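Local coordinates for disease resistance protein RRS1 (PDB 7P8K) that acts as a plant immune receptor and transcription factor, recognising W-box DNA through its WRKY domain and conferring resistance to bacterial and fungal pathogens, at residues A52-Q57 with L66-L71. Residues are numbered along the deposited sequence; the frame is centred on the assembly and turned at random.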
loop_
_atom_site.group_PDB
_atom_site.type_symbol
_atom_site.label_atom_id
_atom_site.label_comp_id
_atom_site.label_asym_id
_atom_site.label_seq_id
_atom_site.Cartn_x
_atom_site.Cartn_y
_atom_site.Cartn_z
ATOM N N ALA A 52 -11.568 1.481 2.730
ATOM C CA ALA A 52 -10.916 0.822 3.885
ATOM C C ALA A 52 -9.545 0.279 3.479
ATOM O O ALA A 52 -9.417 -0.254 2.359
ATOM C CB ALA A 52 -11.800 -0.283 4.412
ATOM N N THR A 53 -8.568 0.410 4.379
ATOM C CA THR A 53 -7.192 -0.134 4.254
ATOM C C THR A 53 -6.699 -0.569 5.635
ATOM O O THR A 53 -7.284 -0.136 6.642
ATOM C CB THR A 53 -6.240 0.896 3.635
ATOM O OG1 THR A 53 -6.401 2.111 4.369
ATOM C CG2 THR A 53 -6.502 1.137 2.165
ATOM N N LYS A 54 -5.666 -1.408 5.676
ATOM C CA LYS A 54 -5.015 -1.829 6.943
ATOM C C LYS A 54 -3.528 -2.039 6.683
ATOM O O LYS A 54 -3.167 -2.435 5.565
ATOM C CB LYS A 54 -5.690 -3.078 7.521
ATOM C CG LYS A 54 -5.408 -4.407 6.825
ATOM C CD LYS A 54 -5.755 -5.613 7.695
ATOM C CE LYS A 54 -5.548 -6.946 7.008
ATOM N NZ LYS A 54 -5.990 -8.077 7.858
ATOM N N GLN A 55 -2.706 -1.772 7.689
ATOM C CA GLN A 55 -1.241 -2.006 7.641
ATOM C C GLN A 55 -0.889 -3.045 8.702
ATOM O O GLN A 55 -1.311 -2.880 9.863
ATOM C CB GLN A 55 -0.495 -0.693 7.839
ATOM C CG GLN A 55 -0.614 0.232 6.643
ATOM C CD GLN A 55 0.111 1.532 6.869
ATOM O OE1 GLN A 55 0.848 1.702 7.837
ATOM N NE2 GLN A 55 -0.100 2.475 5.971
ATOM N N VAL A 56 -0.158 -4.079 8.295
ATOM C CA VAL A 56 0.123 -5.286 9.118
ATOM C C VAL A 56 1.633 -5.377 9.318
ATOM O O VAL A 56 2.355 -5.322 8.316
ATOM C CB VAL A 56 -0.439 -6.551 8.442
ATOM C CG1 VAL A 56 -0.389 -7.750 9.378
ATOM C CG2 VAL A 56 -1.852 -6.330 7.923
ATOM N N GLN A 57 2.069 -5.507 10.571
ATOM C CA GLN A 57 3.495 -5.580 10.975
ATOM C C GLN A 57 3.694 -6.780 11.896
ATOM O O GLN A 57 3.043 -6.833 12.951
ATOM C CB GLN A 57 3.903 -4.312 11.723
ATOM C CG GLN A 57 5.370 -4.292 12.119
ATOM C CD GLN A 57 6.225 -4.057 10.902
ATOM O OE1 GLN A 57 6.199 -2.982 10.310
ATOM N NE2 GLN A 57 6.972 -5.074 10.506
ATOM N N LEU A 66 1.289 -9.310 16.905
ATOM C CA LEU A 66 0.903 -8.828 15.554
ATOM C C LEU A 66 0.289 -7.430 15.690
ATOM O O LEU A 66 -0.687 -7.278 16.453
ATOM C CB LEU A 66 -0.087 -9.811 14.919
ATOM C CG LEU A 66 -0.605 -9.424 13.532
ATOM C CD1 LEU A 66 0.543 -9.244 12.542
ATOM C CD2 LEU A 66 -1.598 -10.451 13.016
ATOM N N ALA A 67 0.859 -6.451 14.986
ATOM C CA ALA A 67 0.444 -5.030 15.015
ATOM C C ALA A 67 -0.250 -4.677 13.693
ATOM O O ALA A 67 0.406 -4.778 12.625
ATOM C CB ALA A 67 1.643 -4.149 15.278
ATOM N N ILE A 68 -1.533 -4.303 13.772
ATOM C CA ILE A 68 -2.362 -3.868 12.607
ATOM C C ILE A 68 -2.846 -2.432 12.851
ATOM O O ILE A 68 -3.250 -2.105 13.987
ATOM C CB ILE A 68 -3.541 -4.828 12.343
ATOM C CG1 ILE A 68 -3.093 -6.285 12.200
ATOM C CG2 ILE A 68 -4.325 -4.379 11.120
ATOM C CD1 ILE A 68 -4.166 -7.293 12.551
ATOM N N THR A 69 -2.777 -1.607 11.810
ATOM C CA THR A 69 -3.390 -0.258 11.744
ATOM C C THR A 69 -4.502 -0.297 10.689
ATOM O O THR A 69 -4.181 -0.525 9.509
ATOM C CB THR A 69 -2.322 0.805 11.453
ATOM O OG1 THR A 69 -1.647 1.104 12.677
ATOM C CG2 THR A 69 -2.902 2.072 10.864
ATOM N N TYR A 70 -5.754 -0.104 11.104
ATOM C CA TYR A 70 -6.923 0.051 10.198
ATOM C C TYR A 70 -7.164 1.542 9.931
ATOM O O TYR A 70 -7.269 2.310 10.903
ATOM C CB TYR A 70 -8.169 -0.592 10.812
ATOM C CG TYR A 70 -8.098 -2.088 10.968
ATOM C CD1 TYR A 70 -8.327 -2.928 9.892
ATOM C CD2 TYR A 70 -7.821 -2.666 12.195
ATOM C CE1 TYR A 70 -8.268 -4.306 10.027
ATOM C CE2 TYR A 70 -7.766 -4.042 12.350
ATOM C CZ TYR A 70 -7.985 -4.866 11.260
ATOM O OH TYR A 70 -7.919 -6.219 11.404
ATOM N N LEU A 71 -7.230 1.937 8.658
ATOM C CA LEU A 71 -7.663 3.292 8.222
ATOM C C LEU A 71 -8.976 3.150 7.445
ATOM O O LEU A 71 -8.974 2.390 6.457
ATOM C CB LEU A 71 -6.583 3.939 7.346
ATOM C CG LEU A 71 -5.174 3.994 7.939
ATOM C CD1 LEU A 71 -4.321 2.812 7.472
ATOM C CD2 LEU A 71 -4.495 5.314 7.585
#
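Lys-54 and Tyr-70 have the closest CA atoms of the register between the antiparallel segments 52-57 and 66-71, 4.2 Å apart in a non-hydrogen-bonded pair. Their side chains run side by side: Lys-54 CB lies 3.5 Å from Tyr-70 CD1, and CD follows the ring to CE1. The lysine CG sits between its own N and carbonyl carbon (chi1 74°), and from there the extended chain carries NZ to a salt bridge with Asp-18, whose OD2 also bonds Tyr-70 OH. Ile-68 CG2 flanks both, 3.6 Å above one face of the phenol ring, offset toward its rim, and 3.9 Å from Lys-54 CD. Further along the same face of the sheet, Val-56 CG1 reaches Leu-66 CD1 at 3.6 Å. Beneath these groups the hairpin made by the last two strands of the four-stranded WRKY DNA-binding domain is laced by paired N-H···O bonds at Thr-53/Leu-71, Gln-55/Thr-69 and Gln-57/Ala-67. Strand 37-42 covers the other edge of 53-58, whereas 66-71 is outermost within this chain, with Leu-66, Thr-69, Tyr-70 and Leu-71 exposed. On the second face, Thr-53 OG1 packs 3.5 Å from Leu-71 CB near the zinc end. Beyond it packing loosens: the side chains of Gln-55 and Thr-69 come no nearer than CB to CB, 4.3 Å, and Gln-55 instead meets Arg-37, Tyr-39 and, on the bound avirulence protein, Asn-40. Gln-57 bends away, giving NE2 to Phe-35 O.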